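Local coordinates for protein cytochrome P450 (Bacillus megaterium, PDB 5L92) that binds heme b and the steroid corticosterone and probably works as a cytochrome P450 monooxygenase that oxidises steroids, at residues Ala116-Glu121 and Pro143-Ala148; Asn120-Glu125 and Lys363-Glu368; Asn253-Leu258 and Ala367-Arg372; Ala263-Leu268 and Pro374-Ser379. All blocks are in the same frame, centred on the assembly; numbering follows the deposited sequence.

Interaction 1. Residues Ala116-Glu121 and Pro143-Ala148; sequences ARITNE and PVMVIA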
loop_
_atom_site.group_PDB
_atom_site.type_symbol
_atom_site.label_atom_id
_atom_site.label_comp_id
_atom_site.label_asym_id
_atom_site.label_seq_id
_atom_site.Cartn_x
_atom_site.Cartn_y
_atom_site.Cartn_z
ATOM N N ALA A 116 -5.652 8.560 17.671
ATOM C CA ALA A 116 -4.855 9.540 18.402
ATOM C C ALA A 116 -4.317 8.936 19.692
ATOM O O ALA A 116 -3.198 9.259 20.109
ATOM C CB ALA A 116 -5.678 10.825 18.648
ATOM N N ARG A 117 -5.050 8.008 20.299
ATOM C CA ARG A 117 -4.572 7.421 21.550
ATOM C C ARG A 117 -3.453 6.423 21.306
ATOM O O ARG A 117 -2.478 6.359 22.070
ATOM C CB ARG A 117 -5.719 6.722 22.294
ATOM C CG ARG A 117 -6.602 7.627 23.116
ATOM C CD ARG A 117 -7.519 6.805 24.056
ATOM N NE ARG A 117 -8.339 5.815 23.359
ATOM C CZ ARG A 117 -9.548 6.047 22.838
ATOM N NH1 ARG A 117 -10.102 7.253 22.907
ATOM N NH2 ARG A 117 -10.211 5.065 22.225
ATOM N N ILE A 118 -3.595 5.612 20.268
ATOM C CA ILE A 118 -2.523 4.690 19.927
ATOM C C ILE A 118 -1.261 5.472 19.612
ATOM O O ILE A 118 -0.164 5.126 20.073
ATOM C CB ILE A 118 -2.938 3.789 18.759
ATOM C CG1 ILE A 118 -4.172 2.967 19.166
ATOM C CG2 ILE A 118 -1.759 2.866 18.388
ATOM C CD1 ILE A 118 -4.897 2.391 18.024
ATOM N N THR A 119 -1.413 6.567 18.861
ATOM C CA THR A 119 -0.274 7.414 18.517
ATOM C C THR A 119 0.431 7.882 19.778
ATOM O O THR A 119 1.650 7.713 19.927
ATOM C CB THR A 119 -0.753 8.608 17.670
ATOM O OG1 THR A 119 -1.230 8.139 16.402
ATOM C CG2 THR A 119 0.360 9.608 17.422
ATOM N N ASN A 120 -0.343 8.433 20.730
ATOM C CA ASN A 120 0.255 8.947 21.965
ATOM C C ASN A 120 0.846 7.825 22.801
ATOM O O ASN A 120 1.896 7.997 23.424
ATOM C CB ASN A 120 -0.777 9.740 22.777
ATOM C CG ASN A 120 -1.144 11.072 22.116
ATOM O OD1 ASN A 120 -0.331 11.694 21.407
ATOM N ND2 ASN A 120 -2.364 11.513 22.346
ATOM N N GLU A 121 0.190 6.670 22.839
ATOM C CA GLU A 121 0.755 5.542 23.572
ATOM C C GLU A 121 2.094 5.122 22.972
ATOM O O GLU A 121 3.075 4.924 23.698
ATOM C CB GLU A 121 -0.229 4.357 23.582
ATOM C CG GLU A 121 0.298 3.119 24.349
ATOM C CD GLU A 121 -0.614 1.874 24.263
ATOM O OE1 GLU A 121 -1.401 1.739 23.293
ATOM O OE2 GLU A 121 -0.534 1.016 25.178
ATOM N N PRO A 143 -0.674 1.268 12.314
ATOM C CA PRO A 143 -1.687 0.733 11.404
ATOM C C PRO A 143 -2.025 -0.749 11.632
ATOM O O PRO A 143 -3.142 -1.164 11.311
ATOM C CB PRO A 143 -1.067 0.993 10.040
ATOM C CG PRO A 143 -0.149 2.146 10.276
ATOM C CD PRO A 143 0.459 1.846 11.567
ATOM N N VAL A 144 -1.109 -1.566 12.150
ATOM C CA VAL A 144 -1.477 -2.960 12.389
ATOM C C VAL A 144 -2.387 -3.053 13.615
ATOM O O VAL A 144 -3.256 -3.935 13.699
ATOM C CB VAL A 144 -0.226 -3.842 12.540
ATOM C CG1 VAL A 144 0.580 -3.445 13.768
ATOM C CG2 VAL A 144 -0.614 -5.348 12.592
ATOM N N MET A 145 -2.191 -2.157 14.577
ATOM C CA MET A 145 -3.042 -2.107 15.760
ATOM C C MET A 145 -4.445 -1.675 15.385
ATOM O O MET A 145 -5.429 -2.204 15.909
ATOM C CB MET A 145 -2.460 -1.147 16.806
ATOM C CG MET A 145 -1.212 -1.640 17.481
ATOM S SD MET A 145 -0.314 -0.293 18.286
ATOM C CE MET A 145 0.565 -1.136 19.563
ATOM N N VAL A 146 -4.560 -0.721 14.466
ATOM C CA VAL A 146 -5.869 -0.364 13.937
ATOM C C VAL A 146 -6.488 -1.556 13.211
ATOM O O VAL A 146 -7.641 -1.922 13.461
ATOM C CB VAL A 146 -5.767 0.862 13.012
ATOM C CG1 VAL A 146 -7.092 1.109 12.349
ATOM C CG2 VAL A 146 -5.364 2.094 13.790
ATOM N N ILE A 147 -5.731 -2.180 12.295
ATOM C CA ILE A 147 -6.303 -3.253 11.477
ATOM C C ILE A 147 -6.653 -4.473 12.319
ATOM O O ILE A 147 -7.611 -5.172 12.019
ATOM C CB ILE A 147 -5.360 -3.638 10.313
ATOM C CG1 ILE A 147 -6.151 -4.244 9.153
ATOM C CG2 ILE A 147 -4.314 -4.689 10.755
ATOM C CD1 ILE A 147 -7.082 -3.271 8.452
ATOM N N ALA A 148 -5.876 -4.764 13.362
ATOM C CA ALA A 148 -6.211 -5.864 14.256
ATOM C C ALA A 148 -7.507 -5.580 15.019
ATOM O O ALA A 148 -8.311 -6.494 15.248
ATOM C CB ALA A 148 -5.066 -6.126 15.225
#

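Interaction 2. Residues Asn120-Glu125 and Lys363-Glu368; sequences NELLQE and KIMLAE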
loop_
_atom_site.group_PDB
_atom_site.type_symbol
_atom_site.label_atom_id
_atom_site.label_comp_id
_atom_site.label_asym_id
_atom_site.label_seq_id
_atom_site.Cartn_x
_atom_site.Cartn_y
_atom_site.Cartn_z
ATOM N N ASN A 120 -0.343 8.433 20.730
ATOM C CA ASN A 120 0.255 8.947 21.965
ATOM C C ASN A 120 0.846 7.825 22.801
ATOM O O ASN A 120 1.896 7.997 23.424
ATOM C CB ASN A 120 -0.777 9.740 22.777
ATOM C CG ASN A 120 -1.144 11.072 22.116
ATOM O OD1 ASN A 120 -0.331 11.694 21.407
ATOM N ND2 ASN A 120 -2.364 11.513 22.346
ATOM N N GLU A 121 0.190 6.670 22.839
ATOM C CA GLU A 121 0.755 5.542 23.572
ATOM C C GLU A 121 2.094 5.122 22.972
ATOM O O GLU A 121 3.075 4.924 23.698
ATOM C CB GLU A 121 -0.229 4.357 23.582
ATOM C CG GLU A 121 0.298 3.119 24.349
ATOM C CD GLU A 121 -0.614 1.874 24.263
ATOM O OE1 GLU A 121 -1.401 1.739 23.293
ATOM O OE2 GLU A 121 -0.534 1.016 25.178
ATOM N N LEU A 122 2.162 4.989 21.639
ATOM C CA LEU A 122 3.430 4.623 20.994
ATOM C C LEU A 122 4.522 5.667 21.251
ATOM O O LEU A 122 5.668 5.327 21.580
ATOM C CB LEU A 122 3.209 4.439 19.499
ATOM C CG LEU A 122 2.439 3.175 19.175
ATOM C CD1 LEU A 122 2.058 3.237 17.727
ATOM C CD2 LEU A 122 3.248 1.913 19.492
ATOM N N LEU A 123 4.190 6.943 21.099
ATOM C CA LEU A 123 5.169 7.983 21.389
ATOM C C LEU A 123 5.639 7.894 22.846
ATOM O O LEU A 123 6.841 7.988 23.130
ATOM C CB LEU A 123 4.568 9.356 21.063
ATOM C CG LEU A 123 4.497 9.671 19.573
ATOM C CD1 LEU A 123 3.548 10.822 19.271
ATOM C CD2 LEU A 123 5.873 9.984 19.081
ATOM N N GLN A 124 4.715 7.638 23.774
ATOM C CA GLN A 124 5.087 7.551 25.188
ATOM C C GLN A 124 6.076 6.424 25.429
ATOM O O GLN A 124 7.008 6.557 26.238
ATOM C CB GLN A 124 3.831 7.350 26.051
ATOM C CG GLN A 124 4.083 7.506 27.559
ATOM C CD GLN A 124 4.770 8.834 27.941
ATOM O OE1 GLN A 124 4.197 9.919 27.791
ATOM N NE2 GLN A 124 5.998 8.740 28.451
ATOM N N GLU A 125 5.896 5.303 24.733
ATOM C CA GLU A 125 6.774 4.162 24.925
ATOM C C GLU A 125 8.224 4.458 24.544
ATOM O O GLU A 125 9.137 3.823 25.077
ATOM C CB GLU A 125 6.210 2.976 24.139
ATOM C CG GLU A 125 4.916 2.467 24.788
ATOM C CD GLU A 125 4.322 1.280 24.072
ATOM O OE1 GLU A 125 4.951 0.814 23.100
ATOM O OE2 GLU A 125 3.228 0.818 24.489
ATOM N N LYS A 363 -2.281 11.460 8.752
ATOM C CA LYS A 363 -2.461 12.803 9.316
ATOM C C LYS A 363 -2.252 12.834 10.830
ATOM O O LYS A 363 -1.426 13.590 11.346
ATOM C CB LYS A 363 -3.862 13.320 8.970
ATOM C CG LYS A 363 -4.094 14.786 9.327
ATOM C CD LYS A 363 -5.561 15.154 9.128
ATOM C CE LYS A 363 -6.436 14.373 10.071
ATOM N NZ LYS A 363 -7.631 15.141 10.522
ATOM N N ILE A 364 -3.004 12.017 11.562
ATOM C CA ILE A 364 -2.941 12.052 13.016
ATOM C C ILE A 364 -1.532 11.728 13.490
ATOM O O ILE A 364 -0.986 12.401 14.369
ATOM C CB ILE A 364 -3.992 11.081 13.604
ATOM C CG1 ILE A 364 -5.392 11.615 13.311
ATOM C CG2 ILE A 364 -3.720 10.832 15.063
ATOM C CD1 ILE A 364 -6.553 10.732 13.731
ATOM N N MET A 365 -0.911 10.697 12.918
ATOM C CA MET A 365 0.432 10.349 13.377
ATOM C C MET A 365 1.440 11.437 12.995
ATOM O O MET A 365 2.315 11.799 13.781
ATOM C CB MET A 365 0.835 9.001 12.806
ATOM C CG MET A 365 2.281 8.593 13.002
ATOM S SD MET A 365 2.818 8.439 14.698
ATOM C CE MET A 365 2.339 6.731 15.034
ATOM N N LEU A 366 1.359 11.945 11.787
ATOM C CA LEU A 366 2.389 12.884 11.356
ATOM C C LEU A 366 2.265 14.224 12.079
ATOM O O LEU A 366 3.282 14.805 12.466
ATOM C CB LEU A 366 2.331 13.071 9.860
ATOM C CG LEU A 366 2.852 11.865 9.058
ATOM C CD1 LEU A 366 2.427 11.968 7.622
ATOM C CD2 LEU A 366 4.346 11.708 9.182
ATOM N N ALA A 367 1.032 14.700 12.306
ATOM C CA ALA A 367 0.824 15.986 12.976
ATOM C C ALA A 367 1.400 15.945 14.381
ATOM O O ALA A 367 2.005 16.914 14.855
ATOM C CB ALA A 367 -0.666 16.326 13.020
ATOM N N GLU A 368 1.260 14.806 15.043
ATOM C CA GLU A 368 1.755 14.682 16.400
ATOM C C GLU A 368 3.273 14.576 16.401
ATOM O O GLU A 368 3.947 15.212 17.212
ATOM C CB GLU A 368 1.096 13.479 17.060
ATOM C CG GLU A 368 1.423 13.298 18.492
ATOM C CD GLU A 368 0.853 14.396 19.365
ATOM O OE1 GLU A 368 -0.176 14.997 18.987
ATOM O OE2 GLU A 368 1.444 14.664 20.430
#

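Interaction 3. Residues Asn253-Leu258 and Ala367-Arg372; sequences NTIYCL and AELIDR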
loop_
_atom_site.group_PDB
_atom_site.type_symbol
_atom_site.label_atom_id
_atom_site.label_comp_id
_atom_site.label_asym_id
_atom_site.label_seq_id
_atom_site.Cartn_x
_atom_site.Cartn_y
_atom_site.Cartn_z
ATOM N N ASN A 253 7.692 7.459 4.539
ATOM C CA ASN A 253 8.127 8.175 3.339
ATOM C C ASN A 253 7.900 9.668 3.467
ATOM O O ASN A 253 8.647 10.452 2.872
ATOM C CB ASN A 253 7.383 7.680 2.087
ATOM C CG ASN A 253 7.827 6.302 1.637
ATOM O OD1 ASN A 253 8.719 5.720 2.236
ATOM N ND2 ASN A 253 7.177 5.753 0.592
ATOM N N THR A 254 6.835 10.079 4.181
ATOM C CA THR A 254 6.593 11.496 4.396
ATOM C C THR A 254 7.713 12.097 5.216
ATOM O O THR A 254 8.242 13.164 4.879
ATOM C CB THR A 254 5.257 11.750 5.114
ATOM O OG1 THR A 254 4.169 11.470 4.237
ATOM C CG2 THR A 254 5.157 13.219 5.519
ATOM N N ILE A 255 8.079 11.423 6.301
ATOM C CA ILE A 255 9.181 11.874 7.126
ATOM C C ILE A 255 10.452 11.928 6.294
ATOM O O ILE A 255 11.237 12.879 6.398
ATOM C CB ILE A 255 9.350 10.956 8.347
ATOM C CG1 ILE A 255 8.118 11.047 9.283
ATOM C CG2 ILE A 255 10.617 11.276 9.125
ATOM C CD1 ILE A 255 7.956 12.331 9.906
ATOM N N TYR A 256 10.661 10.922 5.442
ATOM C CA TYR A 256 11.826 10.937 4.564
ATOM C C TYR A 256 11.817 12.169 3.670
ATOM O O TYR A 256 12.846 12.828 3.512
ATOM C CB TYR A 256 11.910 9.661 3.727
ATOM C CG TYR A 256 13.211 9.603 2.964
ATOM C CD1 TYR A 256 13.319 10.161 1.696
ATOM C CD2 TYR A 256 14.337 9.038 3.536
ATOM C CE1 TYR A 256 14.506 10.131 1.009
ATOM C CE2 TYR A 256 15.512 9.015 2.881
ATOM C CZ TYR A 256 15.600 9.563 1.601
ATOM O OH TYR A 256 16.786 9.546 0.944
ATOM N N CYS A 257 10.668 12.504 3.090
ATOM C CA CYS A 257 10.614 13.644 2.181
ATOM C C CYS A 257 10.871 14.959 2.921
ATOM O O CYS A 257 11.552 15.848 2.384
ATOM C CB CYS A 257 9.270 13.714 1.467
ATOM S SG CYS A 257 8.986 12.476 0.144
ATOM N N LEU A 258 10.357 15.092 4.161
ATOM C CA LEU A 258 10.500 16.333 4.912
ATOM C C LEU A 258 11.919 16.524 5.413
ATOM O O LEU A 258 12.387 17.666 5.533
ATOM C CB LEU A 258 9.490 16.381 6.078
ATOM C CG LEU A 258 8.029 16.405 5.656
ATOM C CD1 LEU A 258 7.140 16.233 6.857
ATOM C CD2 LEU A 258 7.592 17.628 4.858
ATOM N N ALA A 367 1.032 14.700 12.306
ATOM C CA ALA A 367 0.824 15.986 12.976
ATOM C C ALA A 367 1.400 15.945 14.381
ATOM O O ALA A 367 2.005 16.914 14.855
ATOM C CB ALA A 367 -0.666 16.326 13.020
ATOM N N GLU A 368 1.260 14.806 15.043
ATOM C CA GLU A 368 1.755 14.682 16.400
ATOM C C GLU A 368 3.273 14.576 16.401
ATOM O O GLU A 368 3.947 15.212 17.212
ATOM C CB GLU A 368 1.096 13.479 17.060
ATOM C CG GLU A 368 1.423 13.298 18.492
ATOM C CD GLU A 368 0.853 14.396 19.365
ATOM O OE1 GLU A 368 -0.176 14.997 18.987
ATOM O OE2 GLU A 368 1.444 14.664 20.430
ATOM N N LEU A 369 3.836 13.802 15.478
ATOM C CA LEU A 369 5.287 13.764 15.361
ATOM C C LEU A 369 5.864 15.155 15.157
ATOM O O LEU A 369 6.864 15.537 15.784
ATOM C CB LEU A 369 5.686 12.875 14.193
ATOM C CG LEU A 369 6.092 11.466 14.509
ATOM C CD1 LEU A 369 6.463 10.835 13.187
ATOM C CD2 LEU A 369 7.245 11.464 15.496
ATOM N N ILE A 370 5.288 15.901 14.220
ATOM C CA ILE A 370 5.836 17.203 13.877
ATOM C C ILE A 370 5.653 18.168 15.039
ATOM O O ILE A 370 6.519 19.004 15.307
ATOM C CB ILE A 370 5.181 17.720 12.580
ATOM C CG1 ILE A 370 5.590 16.826 11.408
ATOM C CG2 ILE A 370 5.567 19.150 12.325
ATOM C CD1 ILE A 370 4.683 16.996 10.214
ATOM N N ASP A 371 4.538 18.055 15.763
ATOM C CA ASP A 371 4.271 18.985 16.860
ATOM C C ASP A 371 5.230 18.753 18.020
ATOM O O ASP A 371 5.652 19.704 18.680
ATOM C CB ASP A 371 2.820 18.842 17.329
ATOM C CG ASP A 371 2.431 19.905 18.351
ATOM O OD1 ASP A 371 2.097 21.045 17.945
ATOM O OD2 ASP A 371 2.484 19.598 19.556
ATOM N N ARG A 372 5.595 17.514 18.260
ATOM C CA ARG A 372 6.502 17.156 19.324
ATOM C C ARG A 372 7.961 17.308 19.051
ATOM O O ARG A 372 8.680 17.625 19.930
ATOM C CB ARG A 372 6.307 15.701 19.727
ATOM C CG ARG A 372 4.914 15.364 20.176
ATOM C CD ARG A 372 4.915 14.438 21.339
ATOM N NE ARG A 372 3.599 13.934 21.641
ATOM C CZ ARG A 372 3.387 12.919 22.450
ATOM N NH1 ARG A 372 4.389 12.324 23.021
ATOM N NH2 ARG A 372 2.173 12.520 22.696
#

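Interaction 4. Residues Ala263-Leu268 and Pro374-Ser379; sequences ASFERL and PQMDWS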
loop_
_atom_site.group_PDB
_atom_site.type_symbol
_atom_site.label_atom_id
_atom_site.label_comp_id
_atom_site.label_asym_id
_atom_site.label_seq_id
_atom_site.Cartn_x
_atom_site.Cartn_y
_atom_site.Cartn_z
ATOM N N ALA A 263 13.354 22.897 3.574
ATOM C CA ALA A 263 12.497 24.058 3.322
ATOM C C ALA A 263 11.022 23.668 3.369
ATOM O O ALA A 263 10.198 24.441 3.858
ATOM C CB ALA A 263 12.822 24.732 1.986
ATOM N N SER A 264 10.663 22.479 2.849
ATOM C CA SER A 264 9.283 22.001 2.978
ATOM C C SER A 264 8.907 21.795 4.437
ATOM O O SER A 264 7.832 22.201 4.874
ATOM C CB SER A 264 9.080 20.690 2.199
ATOM O OG SER A 264 9.114 20.901 0.796
ATOM N N PHE A 265 9.789 21.157 5.198
ATOM C CA PHE A 265 9.554 20.932 6.611
ATOM C C PHE A 265 9.382 22.253 7.370
ATOM O O PHE A 265 8.475 22.390 8.196
ATOM C CB PHE A 265 10.712 20.101 7.163
ATOM C CG PHE A 265 10.543 19.665 8.598
ATOM C CD1 PHE A 265 9.375 19.127 9.039
ATOM C CD2 PHE A 265 11.589 19.757 9.488
ATOM C CE1 PHE A 265 9.236 18.704 10.348
ATOM C CE2 PHE A 265 11.448 19.318 10.791
ATOM C CZ PHE A 265 10.269 18.806 11.217
ATOM N N GLU A 266 10.231 23.256 7.093
ATOM C CA GLU A 266 10.080 24.514 7.825
ATOM C C GLU A 266 8.760 25.174 7.481
ATOM O O GLU A 266 8.136 25.808 8.328
ATOM C CB GLU A 266 11.238 25.490 7.539
ATOM C CG GLU A 266 12.588 25.030 8.028
ATOM C CD GLU A 266 12.560 24.522 9.449
ATOM O OE1 GLU A 266 12.273 25.314 10.359
ATOM O OE2 GLU A 266 12.823 23.320 9.668
ATOM N N ARG A 267 8.297 25.006 6.252
ATOM C CA ARG A 267 7.066 25.666 5.881
ATOM C C ARG A 267 5.872 24.964 6.508
ATOM O O ARG A 267 4.966 25.606 7.051
ATOM C CB ARG A 267 6.960 25.723 4.367
ATOM C CG ARG A 267 5.688 26.419 3.967
ATOM C CD ARG A 267 5.575 26.685 2.495
ATOM N NE ARG A 267 4.254 27.240 2.243
ATOM C CZ ARG A 267 3.596 27.151 1.099
ATOM N NH1 ARG A 267 4.138 26.525 0.051
ATOM N NH2 ARG A 267 2.385 27.688 1.019
ATOM N N LEU A 268 5.872 23.634 6.474
ATOM C CA LEU A 268 4.815 22.867 7.111
ATOM C C LEU A 268 4.640 23.255 8.575
ATOM O O LEU A 268 3.513 23.384 9.059
ATOM C CB LEU A 268 5.136 21.371 6.975
ATOM C CG LEU A 268 4.051 20.419 7.473
ATOM C CD1 LEU A 268 2.746 20.654 6.737
ATOM C CD2 LEU A 268 4.545 18.972 7.246
ATOM N N PRO A 374 9.874 19.309 16.467
ATOM C CA PRO A 374 10.147 20.161 15.310
ATOM C C PRO A 374 11.596 20.283 14.838
ATOM O O PRO A 374 11.805 20.707 13.756
ATOM C CB PRO A 374 9.643 21.526 15.734
ATOM C CG PRO A 374 9.725 21.547 17.173
ATOM C CD PRO A 374 9.351 20.203 17.588
ATOM N N GLN A 375 12.544 19.907 15.661
ATOM C CA GLN A 375 13.918 19.988 15.310
ATOM C C GLN A 375 14.495 18.630 14.942
ATOM O O GLN A 375 15.678 18.469 14.899
ATOM C CB GLN A 375 14.699 20.635 16.430
ATOM C CG GLN A 375 14.251 22.020 16.802
ATOM C CD GLN A 375 14.048 22.907 15.602
ATOM O OE1 GLN A 375 14.952 23.106 14.799
ATOM N NE2 GLN A 375 12.858 23.430 15.462
ATOM N N MET A 376 13.639 17.673 14.658
ATOM C CA MET A 376 14.072 16.355 14.275
ATOM C C MET A 376 14.947 16.324 13.018
ATOM O O MET A 376 14.807 17.116 12.144
ATOM C CB MET A 376 12.878 15.395 14.140
ATOM C CG MET A 376 12.196 15.326 12.795
ATOM S SD MET A 376 10.854 14.142 12.664
ATOM C CE MET A 376 9.501 15.196 12.827
ATOM N N ASP A 377 15.864 15.386 12.981
ATOM C CA ASP A 377 16.743 15.211 11.851
ATOM C C ASP A 377 17.280 13.799 11.827
ATOM O O ASP A 377 17.079 13.045 12.735
ATOM C CB ASP A 377 17.863 16.244 11.879
ATOM C CG ASP A 377 18.420 16.583 10.485
ATOM O OD1 ASP A 377 17.998 16.055 9.487
ATOM O OD2 ASP A 377 19.305 17.390 10.412
ATOM N N TRP A 378 17.948 13.454 10.750
ATOM C CA TRP A 378 18.519 12.157 10.621
ATOM C C TRP A 378 19.411 11.885 11.808
ATOM O O TRP A 378 20.119 12.730 12.237
ATOM C CB TRP A 378 19.379 12.030 9.371
ATOM C CG TRP A 378 18.929 12.685 8.153
ATOM C CD1 TRP A 378 19.376 13.829 7.677
ATOM C CD2 TRP A 378 17.990 12.202 7.212
ATOM N NE1 TRP A 378 18.771 14.128 6.529
ATOM C CE2 TRP A 378 17.914 13.130 6.208
ATOM C CE3 TRP A 378 17.204 11.077 7.129
ATOM C CZ2 TRP A 378 17.084 12.981 5.144
ATOM C CZ3 TRP A 378 16.401 10.937 6.097
ATOM C CH2 TRP A 378 16.338 11.867 5.108
ATOM N N SER A 379 19.380 10.682 12.315
ATOM C CA SER A 379 20.255 10.314 13.386
ATOM C C SER A 379 21.600 9.968 12.799
ATOM O O SER A 379 21.691 9.641 11.666
ATOM C CB SER A 379 19.651 9.178 14.177
ATOM O OG SER A 379 20.440 8.041 14.236
#

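Interaction 1. Residues Ala116-Glu121 and Pro143-Ala148
With chi1 at -61°, I118 sets CG2 anti to its own backbone N and CG1 beside that N, so the two branches serve different partners: CG2 meets M145 and the CG1-CD1 arm reaches V146. M145 starts with CG beside its backbone N (chi1 -71°) and then runs out extended, which carries SD across to the isoleucine. This is helix-to-helix packing in the conserved P450 core, where helix 112-125 corresponds to the D helix and helix 141-151 to the E helix of the conserved four-helix bundle. The CA atoms of I118 and M145 are 8.0 Å apart, and the contacts between the two segments are all between side chains. The sulfur of M145 lies 3.5 Å from CG2 of I118, a snug apolar touch. The two side chains slide past each other in opposite directions and lie alongside rather than meeting end on. An unbranched thioether suits this place, since it spans the gap without bringing a strongly polar group into it, while the beta-branched isoleucine offers two separate apolar surfaces. M145 also rests on I155, and I118 on L142, so the patch extends beyond the pair. V146 belongs to the buried side of the contact; it touches E361 of helix 355-372 as well, and its side chain lies about 7 Å from the heme. Its approach to the isoleucine is looser, with CG2 of V146 4.3 Å from CD1 of I118.

Interaction 2. Residues Asn120-Glu125 and Lys363-Glu368
L123 and L122 of helix 112-125 pack against E368 and M365 of helix 355-372 in a largely buried helix-helix contact, with N120 at its polar margin. The axes of the two short segments cross at -39° and come no closer than 11.3 Å, a gap that fairly long side chains have to bridge. E368 does so with its aliphatic part: CG stands anti to the backbone N (chi1 -175°), and its methylene lies 3.4 Å from CD1 of L123. A bend at chi2 then turns the carboxylate off the leucine. Deeper in, the methyl CE of M365 comes within 4.4 Å of CD1 of L122, and both side chains also lean on L138 and L142. In the P450 fold these are the D and L helices, two members of the conserved four-helix bundle. At the margin, OD1 of N120 stands 3.6 Å from CD of E368, with amide and carboxylate planes 83° apart and the two side chains crossing at about a right angle. The charge of E368 is met within its own helix by a salt bridge from R372. With an alanine at E368, R372 would probably lose its carboxylate mate, and a gap would open beside CD1 of L123. Glutamate fits this border because its stem is greasy and its end is charged. The flexible thioether of M365 curls beyond CG to bring CE toward the D helix.

Interaction 3. Residues Asn253-Leu258 and Ala367-Arg372
I255 packs its delta carbon against L369, and a turn later L258 does the same with I370; together these four buried side chains join helix 247-260 to the end of helix 355-372. In P450 terms the first is the later part of the long central helix that runs past the heme, beyond the corticosterone-pocket residue T246, and the second is the L helix, so the contact lies within the conserved four-helix bundle. I255 gives up the largest area. Both of its torsions are near -65°, which folds CD1 round toward the L helix and sets it 3.9 Å from CD1 of L369. These two side chains cross at about a right angle, so methyl meets methyl with little overlap along their lengths. I370 comes second in buried area: its extended arm sends CD1 to within 4.2 Å of CD1 of L258. L369, third, holds an unusual first torsion, well off the staggered position. The CA atoms of I255 and I370 are 9.2 Å apart, a spacing bridged by branched aliphatic side chains from both helices. Helix 262-270 adds to the same apolar layer, for L268 touches both L258 and I370. Elsewhere on the L helix, on a surface shared with helix 112-125, E368 and R372 are joined one turn apart. NE of R372 gives a nearly straight hydrogen bond (164°), part of a salt bridge, to the anti lone pair of E368 OE2 at 2.6 Å, with that oxygen only 8° out of the guanidinium plane.

Interaction 4. Residues Ala263-Leu268 and Pro374-Ser379
F265 reaches from helix 262-270, the J helix of the P450 fold, to P374 and M376, which lead from the L helix into strand 377-378 of the small antiparallel sheet that it forms with strands 399-401 and 131-133. The polar part of the contact is a ring against a carbonyl: CE2 of F265 lies 3.3 Å from P374 O, which comes at the ring obliquely. K269 links the two partners, donating a hydrogen bond from NZ to that same carbonyl and making a cation-pi interaction with the phenylalanine. The apolar part is methyl against ring, with CE of M376 4.0 Å from CZ of F265. CG of F265 stands anti to its backbone N (chi1 -174°), which carries the ring away from the helix, while M376 bends at chi3 to turn its methyl inward. M259 touches both side chains and closes the patch. An alanine in place of F265 is likely to leave the methyl of M376 without its aromatic neighbour and K269 without its pi partner. Charge pairing joins the same elements, since D377 forms a salt bridge with K262. The same carboxylate atom, D377 OD1, also takes a weak hydrogen bond from W378 N at 2.9 Å.

How the interactions relate
The four contacts form a series running from the helix bundle to the small sheet. Interactions 1 and 2, centres 9 Å apart, share helix 112-125; T119 CG2 lies 3.9 Å from M365 SD. Interactions 2 and 3 share helix 355-372, and L366 CD2 packs 3.7 Å from I255 CD1. Interactions 3 and 4, centres 8 Å apart, meet where L258 O lies 3.4 Å from F265 CB. The outermost two, interactions 1 and 4, have centres 24 Å apart. None lies in the steroid or heme pocket, but helix 355-372 follows C352, the heme iron's axial ligand, and the V146 side chain of interaction 1 is about 7 Å from the heme and about 13 Å from corticosterone.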